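Local coordinates for protein extracellular PQQ-dependent sugar dehydrogenase (Coprinopsis cinerea, PDB 6JT6) that is a PQQ-dependent sugar dehydrogenase whose heme b cytochrome domain probably passes on electrons from sugar oxidation, at residues S97-G105 with I116-T124; T136-S147 with R163-I174. One frame throughout, in Å; residues are numbered along the deposited sequence.

Overall arrangement
Both contacts pair antiparallel strands of the cytochrome domain, and they follow one another along the chain without nesting or crossing. From the N terminus, interaction 1 comes first: strand 100-109 turns back into strand 113-121 and closes a short hairpin at one edge of the mixed sheet. The chain then runs on to strand 138-146. Interaction 2 closes a longer connection, with 15 residues between the two segments and no helix or strand among them, when strand 166-173 returns alongside at the edge of the six-stranded antiparallel sheet. The centres of the two contacts lie about 17 Å apart, on opposite sides of the chain's centre. Interaction 1 carries the glycan and the disulfide, and interaction 2 carries the heme.

Interaction 1: S97-G105 with I116-T124; sequences SGPRLTILG and IVYRCQNCT. With NAG (2-acetamido-2-deoxy-beta-D-glucopyranose), chain B.
Arg100 and Gln121 form a hydrogen-bonded pair of this antiparallel hairpin, and Thr102 and Arg119 form the next. Each pair exchanges two backbone bonds. Leu104 N adds a fifth to Val117 O at 2.8 Å. Leu101 with Cys120 and Ile103 with Tyr118 are the non-hydrogen-bonded pairs.

At the glycan end, Asn122 ND2 donates to Gly98 O at 3.0 Å. The bond is bent to 138°, and the donor stands above the carbonyl plane. The same nitrogen is joined covalently to C1 of the N-acetylglucosamine, so the amide is tied to both the sugar and the loop that leads into the opposite strand. The glycan O7 lies at the edge of the Arg100 guanidinium, 3.7 Å from NH2.

Side chains of Arg100, Thr102, Arg119 and Gln121 share one face. One water joins Arg100 O, Thr102 OG1 and Gln121 OE1. A second links Thr102 OG1 to Arg119 NH1. Arg119 runs out extended, with CG anti to the backbone N (chi1 -169°), and its guanidinium lies against the Gln121 amide. Its NE forms a salt bridge with Glu43. Beyond these pairs, on the Arg119 side, Leu104 CB meets Val117 CG1.

The other face is largely apolar. Leu101 CD2 touches Cys120 SG at 3.6 Å and approaches Tyr118 CD1 obliquely at 4.1 Å. Cys120 and Cys123 form a disulfide, which closes the turn at the end of the strand. Pro99 CB rests on Cys123 SG, 3.6 Å away.

Strand 43-51 pairs with the far side of strand 113-121, so the hairpin extends the mixed sheet. Ile103 and Tyr118 pack on strand 79-86, and Tyr118 also reaches strand 70-76, joining the two sheets. Leu104 and Arg119 lie against helix 182-191.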
# COMPACT_ATOMS: atom_id res chain seq x y z
N SER A 97 -6.25 -14.46 -2.92
CA SER A 97 -5.58 -15.09 -1.81
C SER A 97 -4.18 -15.47 -2.29
O SER A 97 -3.95 -15.71 -3.49
CB SER A 97 -6.36 -16.30 -1.28
OG SER A 97 -6.43 -17.29 -2.27
N GLY A 98 -3.26 -15.55 -1.35
CA GLY A 98 -1.85 -15.42 -1.66
C GLY A 98 -1.32 -14.51 -0.57
O GLY A 98 -0.75 -15.00 0.39
N PRO A 99 -1.55 -13.19 -0.69
CA PRO A 99 -0.92 -12.25 0.23
C PRO A 99 -1.43 -12.40 1.64
O PRO A 99 -2.59 -12.77 1.84
CB PRO A 99 -1.31 -10.88 -0.35
CG PRO A 99 -1.46 -11.15 -1.80
CD PRO A 99 -2.16 -12.49 -1.82
N ARG A 100 -0.56 -12.15 2.61
CA ARG A 100 -0.96 -12.16 4.01
C ARG A 100 -0.77 -10.73 4.51
O ARG A 100 0.35 -10.19 4.50
CB ARG A 100 -0.16 -13.19 4.82
CG ARG A 100 -0.12 -14.62 4.24
CD ARG A 100 -1.24 -15.53 4.74
NE ARG A 100 -2.60 -15.20 4.27
CZ ARG A 100 -3.23 -15.78 3.24
NH1 ARG A 100 -4.46 -15.38 2.92
NH2 ARG A 100 -2.65 -16.75 2.53
N LEU A 101 -1.88 -10.11 4.89
CA LEU A 101 -1.92 -8.68 5.20
C LEU A 101 -2.16 -8.43 6.68
O LEU A 101 -3.06 -9.03 7.29
CB LEU A 101 -3.00 -7.93 4.37
CG LEU A 101 -2.72 -7.88 2.84
CD1 LEU A 101 -4.00 -7.58 2.11
CD2 LEU A 101 -1.67 -6.82 2.53
N THR A 102 -1.38 -7.51 7.24
CA THR A 102 -1.52 -7.18 8.65
C THR A 102 -1.56 -5.68 8.69
O THR A 102 -0.60 -5.03 8.27
CB THR A 102 -0.28 -7.69 9.45
OG1 THR A 102 -0.07 -9.08 9.18
CG2 THR A 102 -0.44 -7.41 10.96
N ILE A 103 -2.66 -5.12 9.19
CA ILE A 103 -2.71 -3.67 9.41
C ILE A 103 -1.91 -3.35 10.67
O ILE A 103 -2.04 -4.04 11.68
CB ILE A 103 -4.16 -3.15 9.50
CG1 ILE A 103 -4.84 -3.32 8.13
CG2 ILE A 103 -4.20 -1.65 9.90
CD1 ILE A 103 -6.35 -3.21 8.14
N LEU A 104 -1.08 -2.31 10.56
CA LEU A 104 -0.13 -1.89 11.59
C LEU A 104 -0.65 -0.63 12.26
O LEU A 104 -1.71 -0.11 11.86
CB LEU A 104 1.27 -1.67 10.97
CG LEU A 104 1.89 -2.84 10.18
CD1 LEU A 104 3.31 -2.59 9.60
CD2 LEU A 104 1.87 -4.15 10.99
N GLY A 105 0.08 -0.11 13.24
CA GLY A 105 -0.34 1.09 13.98
C GLY A 105 -0.26 2.37 13.16
O GLY A 105 0.15 2.33 11.99
N ILE A 116 -3.53 3.97 6.00
CA ILE A 116 -3.57 2.50 6.17
C ILE A 116 -2.14 2.01 6.04
O ILE A 116 -1.57 2.05 4.95
CB ILE A 116 -4.52 1.74 5.17
CG1 ILE A 116 -5.93 2.30 5.16
CG2 ILE A 116 -4.59 0.24 5.53
CD1 ILE A 116 -6.15 3.30 4.07
N VAL A 117 -1.59 1.55 7.16
CA VAL A 117 -0.21 1.11 7.19
C VAL A 117 -0.28 -0.42 7.29
O VAL A 117 -1.02 -0.96 8.11
CB VAL A 117 0.55 1.67 8.41
CG1 VAL A 117 2.04 1.30 8.35
CG2 VAL A 117 0.32 3.17 8.54
N TYR A 118 0.47 -1.11 6.44
CA TYR A 118 0.25 -2.55 6.36
C TYR A 118 1.56 -3.31 6.14
O TYR A 118 2.52 -2.76 5.58
CB TYR A 118 -0.81 -2.88 5.27
CG TYR A 118 -0.38 -2.46 3.88
CD1 TYR A 118 0.38 -3.33 3.06
CD2 TYR A 118 -0.71 -1.18 3.37
CE1 TYR A 118 0.79 -2.92 1.80
CE2 TYR A 118 -0.33 -0.78 2.10
CZ TYR A 118 0.44 -1.65 1.32
OH TYR A 118 0.84 -1.28 0.04
N ARG A 119 1.56 -4.54 6.62
CA ARG A 119 2.57 -5.52 6.25
C ARG A 119 1.99 -6.44 5.19
O ARG A 119 0.89 -6.91 5.32
CB ARG A 119 2.99 -6.32 7.49
CG ARG A 119 4.24 -7.21 7.30
CD ARG A 119 4.27 -8.27 8.41
NE ARG A 119 5.54 -8.98 8.45
CZ ARG A 119 5.81 -9.93 9.32
NH1 ARG A 119 4.89 -10.29 10.21
NH2 ARG A 119 6.99 -10.54 9.29
N CYS A 120 2.78 -6.73 4.16
CA CYS A 120 2.32 -7.57 3.06
C CYS A 120 3.30 -8.70 2.92
O CYS A 120 4.42 -8.50 2.40
CB CYS A 120 2.27 -6.79 1.75
SG CYS A 120 1.17 -7.48 0.48
N GLN A 121 2.90 -9.89 3.33
CA GLN A 121 3.79 -11.03 3.21
C GLN A 121 3.31 -11.92 2.11
O GLN A 121 2.09 -12.03 1.89
CB GLN A 121 3.79 -11.84 4.50
CG GLN A 121 4.52 -11.16 5.62
CD GLN A 121 4.26 -11.90 6.91
OE1 GLN A 121 3.22 -11.70 7.56
NE2 GLN A 121 5.19 -12.77 7.28
N ASN A 122 4.25 -12.60 1.46
CA ASN A 122 3.96 -13.38 0.26
C ASN A 122 3.37 -12.46 -0.83
O ASN A 122 2.31 -12.72 -1.42
CB ASN A 122 3.00 -14.54 0.59
CG ASN A 122 2.87 -15.53 -0.55
OD1 ASN A 122 3.78 -15.64 -1.41
ND2 ASN A 122 1.75 -16.27 -0.57
N CYS A 123 4.05 -11.34 -1.06
CA CYS A 123 3.59 -10.30 -1.95
C CYS A 123 4.64 -9.92 -2.97
O CYS A 123 4.50 -8.88 -3.60
CB CYS A 123 3.22 -9.05 -1.14
SG CYS A 123 1.90 -9.30 0.04
N THR A 124 5.72 -10.69 -3.10
CA THR A 124 6.80 -10.27 -4.00
C THR A 124 6.97 -11.23 -5.19
O THR A 124 7.76 -10.95 -6.07
CB THR A 124 8.13 -10.13 -3.25
OG1 THR A 124 8.50 -11.43 -2.78
CG2 THR A 124 8.00 -9.18 -2.05
C1 NAG B . 1.51 -17.26 -1.59
C2 NAG B . 0.76 -18.49 -1.08
C3 NAG B . 0.51 -19.49 -2.22
C4 NAG B . -0.08 -18.84 -3.48
C5 NAG B . 0.74 -17.62 -3.92
C6 NAG B . -0.04 -16.82 -4.96
C7 NAG B . 1.40 -19.07 1.24
C8 NAG B . 2.49 -19.79 2.00
N2 NAG B . 1.59 -19.10 -0.08
O3 NAG B . -0.40 -20.48 -1.74
O4 NAG B . -0.15 -19.83 -4.53
O5 NAG B . 1.02 -16.73 -2.82
O6 NAG B . 0.76 -15.81 -5.61
O7 NAG B . 0.45 -18.54 1.79
O HOH W 1 1.31 -9.73 7.10
O HOH W 2 2.13 -10.04 10.58

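Interaction 2: T136-S147 with R163-I174; sequences TGSAVFGWAFHS and RHSHAAQYGFDI. With HEM (protoporphyrin IX containing Fe), chain C; ACT (acetate ion), chain F.
Strands 138-146 and 166-173 run antiparallel at 149°, with paired backbone hydrogen bonds from Ala139-Phe172 to Phe145-His166 and a classic beta bulge where Ser165 and His166 both face Phe145. Ser165 OG also accepts a bond from Ser147 N at 3.1 Å.

Aromatic side chains fill one face. The edge of Phe172 is turned to the face of Phe141 in a T-shaped pair, with CE2 over the ring centre and planes at 68°. Trp143 CG sits between the backbone N and carbonyl carbon (chi1 57°), which lays the indole across the partner strand. Its face lies over Ala168 N, and CZ2 touches Ala168 CB at 3.6 Å. Its rim meets that of Tyr170, CD1 to CD2 at 3.5 Å. One water bridges Trp143 NE1 and Gln169 O.

The other face holds the heme. His164 NE2 binds the iron at 1.9 Å, and Met65 is the second protein ligand. Ala167 CB and Arg163 CG cover opposite faces of the imidazole. Arg163 NH2 donates a hydrogen bond to the heme propionate oxygen O1A at 2.9 Å. Gly142, with no side chain, brings its CA to 3.6 Å from heme CMD.

Strand 56-60 flanks strand 138-146, while strand 166-173 is outermost in the sheet. The aromatic face packs on strand 26-33, and Tyr170 stacks on Phe19 of strand 15-21.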
# COMPACT_ATOMS: atom_id res chain seq x y z
N THR A 136 16.53 -6.31 -7.12
CA THR A 136 17.26 -5.09 -7.46
C THR A 136 16.75 -4.53 -8.78
O THR A 136 16.12 -5.23 -9.59
CB THR A 136 18.79 -5.34 -7.60
OG1 THR A 136 19.00 -6.34 -8.59
CG2 THR A 136 19.45 -5.76 -6.28
N GLY A 137 17.05 -3.27 -9.01
CA GLY A 137 16.72 -2.66 -10.30
C GLY A 137 15.41 -1.90 -10.22
O GLY A 137 15.03 -1.40 -9.16
N SER A 138 14.74 -1.80 -11.35
CA SER A 138 13.55 -0.97 -11.43
C SER A 138 12.28 -1.80 -11.22
O SER A 138 12.13 -2.90 -11.75
CB SER A 138 13.48 -0.21 -12.74
OG SER A 138 13.62 -1.10 -13.84
N ALA A 139 11.39 -1.23 -10.43
CA ALA A 139 10.04 -1.71 -10.34
C ALA A 139 9.09 -0.63 -10.91
O ALA A 139 9.41 0.56 -10.88
CB ALA A 139 9.73 -2.02 -8.90
N VAL A 140 7.97 -1.06 -11.49
CA VAL A 140 6.88 -0.15 -11.85
C VAL A 140 5.68 -0.51 -10.98
O VAL A 140 5.21 -1.63 -11.03
CB VAL A 140 6.47 -0.22 -13.34
CG1 VAL A 140 5.38 0.84 -13.67
CG2 VAL A 140 7.68 0.04 -14.26
N PHE A 141 5.22 0.46 -10.19
CA PHE A 141 4.03 0.28 -9.35
C PHE A 141 2.89 1.09 -9.91
O PHE A 141 3.10 2.18 -10.50
CB PHE A 141 4.28 0.72 -7.88
CG PHE A 141 4.95 -0.33 -7.00
CD1 PHE A 141 5.43 -1.54 -7.52
CD2 PHE A 141 5.15 -0.08 -5.64
CE1 PHE A 141 6.06 -2.49 -6.70
CE2 PHE A 141 5.77 -1.01 -4.80
CZ PHE A 141 6.24 -2.23 -5.34
N GLY A 142 1.69 0.59 -9.69
CA GLY A 142 0.49 1.35 -10.00
C GLY A 142 -0.03 2.01 -8.73
O GLY A 142 0.31 1.60 -7.59
N TRP A 143 -0.78 3.10 -8.92
CA TRP A 143 -1.50 3.74 -7.81
C TRP A 143 -2.94 3.95 -8.28
O TRP A 143 -3.17 4.17 -9.48
CB TRP A 143 -0.83 5.08 -7.38
CG TRP A 143 -0.68 6.10 -8.44
CD1 TRP A 143 0.40 6.28 -9.30
CD2 TRP A 143 -1.65 7.09 -8.81
NE1 TRP A 143 0.16 7.34 -10.14
CE2 TRP A 143 -1.08 7.85 -9.88
CE3 TRP A 143 -2.93 7.43 -8.32
CZ2 TRP A 143 -1.76 8.94 -10.47
CZ3 TRP A 143 -3.61 8.52 -8.92
CH2 TRP A 143 -3.03 9.24 -10.01
N ALA A 144 -3.90 3.89 -7.36
CA ALA A 144 -5.31 4.09 -7.71
C ALA A 144 -6.02 4.72 -6.52
O ALA A 144 -5.64 4.49 -5.35
CB ALA A 144 -5.98 2.76 -8.13
N PHE A 145 -7.05 5.51 -6.81
CA PHE A 145 -7.62 6.36 -5.79
C PHE A 145 -9.05 6.66 -6.15
O PHE A 145 -9.34 7.02 -7.29
CB PHE A 145 -6.78 7.63 -5.76
CG PHE A 145 -7.17 8.64 -4.72
CD1 PHE A 145 -6.73 8.53 -3.40
CD2 PHE A 145 -7.90 9.79 -5.09
CE1 PHE A 145 -7.05 9.52 -2.45
CE2 PHE A 145 -8.21 10.77 -4.16
CZ PHE A 145 -7.80 10.63 -2.83
N HIS A 146 -9.96 6.49 -5.17
CA HIS A 146 -11.30 7.04 -5.32
C HIS A 146 -11.43 8.24 -4.40
O HIS A 146 -11.36 8.12 -3.17
CB HIS A 146 -12.37 6.03 -4.97
CG HIS A 146 -13.66 6.32 -5.63
ND1 HIS A 146 -14.40 7.46 -5.38
CD2 HIS A 146 -14.32 5.65 -6.61
CE1 HIS A 146 -15.49 7.44 -6.13
NE2 HIS A 146 -15.46 6.37 -6.89
N SER A 147 -11.62 9.41 -5.00
CA SER A 147 -11.60 10.67 -4.25
C SER A 147 -12.75 10.88 -3.28
O SER A 147 -12.68 11.77 -2.42
CB SER A 147 -11.52 11.86 -5.24
OG SER A 147 -12.76 11.99 -5.94
N ARG A 163 -14.96 1.91 -9.45
CA ARG A 163 -13.77 2.31 -10.18
C ARG A 163 -13.16 3.60 -9.63
O ARG A 163 -13.87 4.55 -9.35
CB ARG A 163 -14.15 2.49 -11.66
CG ARG A 163 -12.96 2.53 -12.60
CD ARG A 163 -13.32 3.15 -13.94
NE ARG A 163 -12.76 4.50 -13.95
CZ ARG A 163 -11.59 4.83 -14.52
NH1 ARG A 163 -11.16 6.09 -14.44
NH2 ARG A 163 -10.87 3.93 -15.17
N HIS A 164 -11.83 3.60 -9.49
CA HIS A 164 -11.04 4.76 -9.08
C HIS A 164 -11.38 5.99 -9.91
O HIS A 164 -11.69 5.88 -11.09
CB HIS A 164 -9.54 4.46 -9.25
CG HIS A 164 -9.24 3.56 -10.40
ND1 HIS A 164 -9.17 4.02 -11.70
CD2 HIS A 164 -8.99 2.23 -10.47
CE1 HIS A 164 -8.90 3.01 -12.51
NE2 HIS A 164 -8.77 1.90 -11.80
N SER A 165 -11.35 7.15 -9.29
CA SER A 165 -11.43 8.39 -10.02
C SER A 165 -10.08 8.71 -10.69
O SER A 165 -10.04 9.42 -11.71
CB SER A 165 -11.85 9.53 -9.08
OG SER A 165 -10.97 9.60 -7.98
N HIS A 166 -8.99 8.19 -10.11
CA HIS A 166 -7.63 8.50 -10.57
C HIS A 166 -6.81 7.24 -10.50
O HIS A 166 -6.89 6.51 -9.50
CB HIS A 166 -6.94 9.55 -9.68
CG HIS A 166 -7.69 10.85 -9.53
ND1 HIS A 166 -8.77 10.99 -8.69
CD2 HIS A 166 -7.48 12.07 -10.09
CE1 HIS A 166 -9.22 12.24 -8.76
NE2 HIS A 166 -8.44 12.91 -9.59
N ALA A 167 -6.00 7.01 -11.52
CA ALA A 167 -5.01 5.91 -11.47
C ALA A 167 -3.91 6.14 -12.51
O ALA A 167 -4.18 6.67 -13.59
CB ALA A 167 -5.70 4.55 -11.70
N ALA A 168 -2.68 5.75 -12.18
CA ALA A 168 -1.58 5.71 -13.14
C ALA A 168 -0.46 4.83 -12.59
O ALA A 168 -0.73 3.94 -11.78
CB ALA A 168 -1.14 7.11 -13.55
N GLN A 169 0.77 5.02 -13.06
CA GLN A 169 1.89 4.12 -12.76
C GLN A 169 3.12 4.97 -12.63
O GLN A 169 3.18 6.06 -13.21
CB GLN A 169 2.20 3.13 -13.90
CG GLN A 169 1.01 2.46 -14.55
CD GLN A 169 1.42 1.40 -15.56
OE1 GLN A 169 2.20 0.48 -15.25
NE2 GLN A 169 0.85 1.48 -16.76
N TYR A 170 4.13 4.44 -11.94
CA TYR A 170 5.43 5.11 -11.90
C TYR A 170 6.50 4.06 -11.70
O TYR A 170 6.23 3.01 -11.12
CB TYR A 170 5.47 6.18 -10.77
CG TYR A 170 5.16 5.61 -9.40
CD1 TYR A 170 6.17 5.09 -8.58
CD2 TYR A 170 3.85 5.57 -8.93
CE1 TYR A 170 5.88 4.56 -7.34
CE2 TYR A 170 3.54 5.04 -7.68
CZ TYR A 170 4.56 4.54 -6.89
OH TYR A 170 4.24 4.03 -5.64
N GLY A 171 7.71 4.36 -12.19
CA GLY A 171 8.89 3.55 -11.95
C GLY A 171 9.60 3.96 -10.67
O GLY A 171 9.52 5.12 -10.23
N PHE A 172 10.25 3.01 -10.03
CA PHE A 172 11.17 3.37 -8.95
C PHE A 172 12.26 2.34 -8.72
O PHE A 172 12.13 1.16 -9.10
CB PHE A 172 10.43 3.68 -7.64
CG PHE A 172 9.88 2.48 -6.95
CD1 PHE A 172 10.51 1.97 -5.82
CD2 PHE A 172 8.75 1.84 -7.44
CE1 PHE A 172 10.02 0.85 -5.18
CE2 PHE A 172 8.24 0.72 -6.79
CZ PHE A 172 8.87 0.23 -5.66
N ASP A 173 13.30 2.81 -8.04
CA ASP A 173 14.45 2.02 -7.68
C ASP A 173 14.12 1.24 -6.41
O ASP A 173 14.03 1.82 -5.32
CB ASP A 173 15.62 2.98 -7.43
CG ASP A 173 16.92 2.28 -7.19
OD1 ASP A 173 16.95 1.08 -6.85
OD2 ASP A 173 17.94 2.96 -7.35
N ILE A 174 13.98 -0.07 -6.55
CA ILE A 174 13.57 -0.95 -5.43
C ILE A 174 14.65 -1.03 -4.35
O ILE A 174 14.34 -0.97 -3.16
CB ILE A 174 13.13 -2.37 -5.95
CG1 ILE A 174 12.41 -3.18 -4.87
CG2 ILE A 174 14.32 -3.16 -6.47
CD1 ILE A 174 11.06 -2.58 -4.49
CHA HEM C . -6.36 1.60 -14.74
CHB HEM C . -10.94 -0.03 -14.61
CHC HEM C . -10.50 -0.99 -9.88
CHD HEM C . -5.67 -0.17 -10.27
C1A HEM C . -7.66 1.29 -15.10
C2A HEM C . -8.24 1.58 -16.36
C3A HEM C . -9.53 1.13 -16.31
C4A HEM C . -9.76 0.55 -15.03
CMA HEM C . -10.57 1.22 -17.41
CAA HEM C . -7.56 2.27 -17.54
CBA HEM C . -7.17 3.73 -17.27
CGA HEM C . -8.29 4.60 -16.75
O1A HEM C . -8.28 5.06 -15.58
O2A HEM C . -9.24 4.88 -17.51
C1B HEM C . -11.23 -0.42 -13.30
C2B HEM C . -12.54 -0.83 -12.88
C3B HEM C . -12.43 -1.07 -11.53
C4B HEM C . -11.02 -0.79 -11.16
CMB HEM C . -13.79 -0.95 -13.78
CAB HEM C . -13.44 -1.53 -10.53
CBB HEM C . -14.72 -1.19 -10.56
C1C HEM C . -9.11 -0.93 -9.58
C2C HEM C . -8.54 -1.23 -8.32
C3C HEM C . -7.16 -1.01 -8.41
C4C HEM C . -6.89 -0.54 -9.75
CMC HEM C . -9.34 -1.74 -7.14
CAC HEM C . -6.16 -1.23 -7.34
CBC HEM C . -6.44 -0.99 -6.04
C1D HEM C . -5.52 0.45 -11.52
C2D HEM C . -4.22 0.96 -11.99
C3D HEM C . -4.39 1.43 -13.23
C4D HEM C . -5.83 1.20 -13.52
CMD HEM C . -2.90 0.97 -11.25
CAD HEM C . -3.35 2.11 -14.11
CBD HEM C . -2.43 1.17 -14.87
CGD HEM C . -3.21 0.54 -15.99
O1D HEM C . -3.40 -0.71 -16.07
O2D HEM C . -3.71 1.28 -16.85
NA HEM C . -8.61 0.68 -14.28
NB HEM C . -10.38 -0.40 -12.27
NC HEM C . -8.11 -0.48 -10.41
ND HEM C . -6.47 0.59 -12.49
FE HEM C . -8.34 0.10 -12.40
C ACT F . 7.23 -4.47 -10.50
O ACT F . 7.35 -4.16 -11.76
OXT ACT F . 6.94 -5.55 -9.92
CH3 ACT F . 7.43 -3.47 -9.45
O HOH W 3 18.25 -1.85 -7.05
O HOH W 4 1.72 2.62 -5.46
O HOH W 5 2.01 8.42 -12.13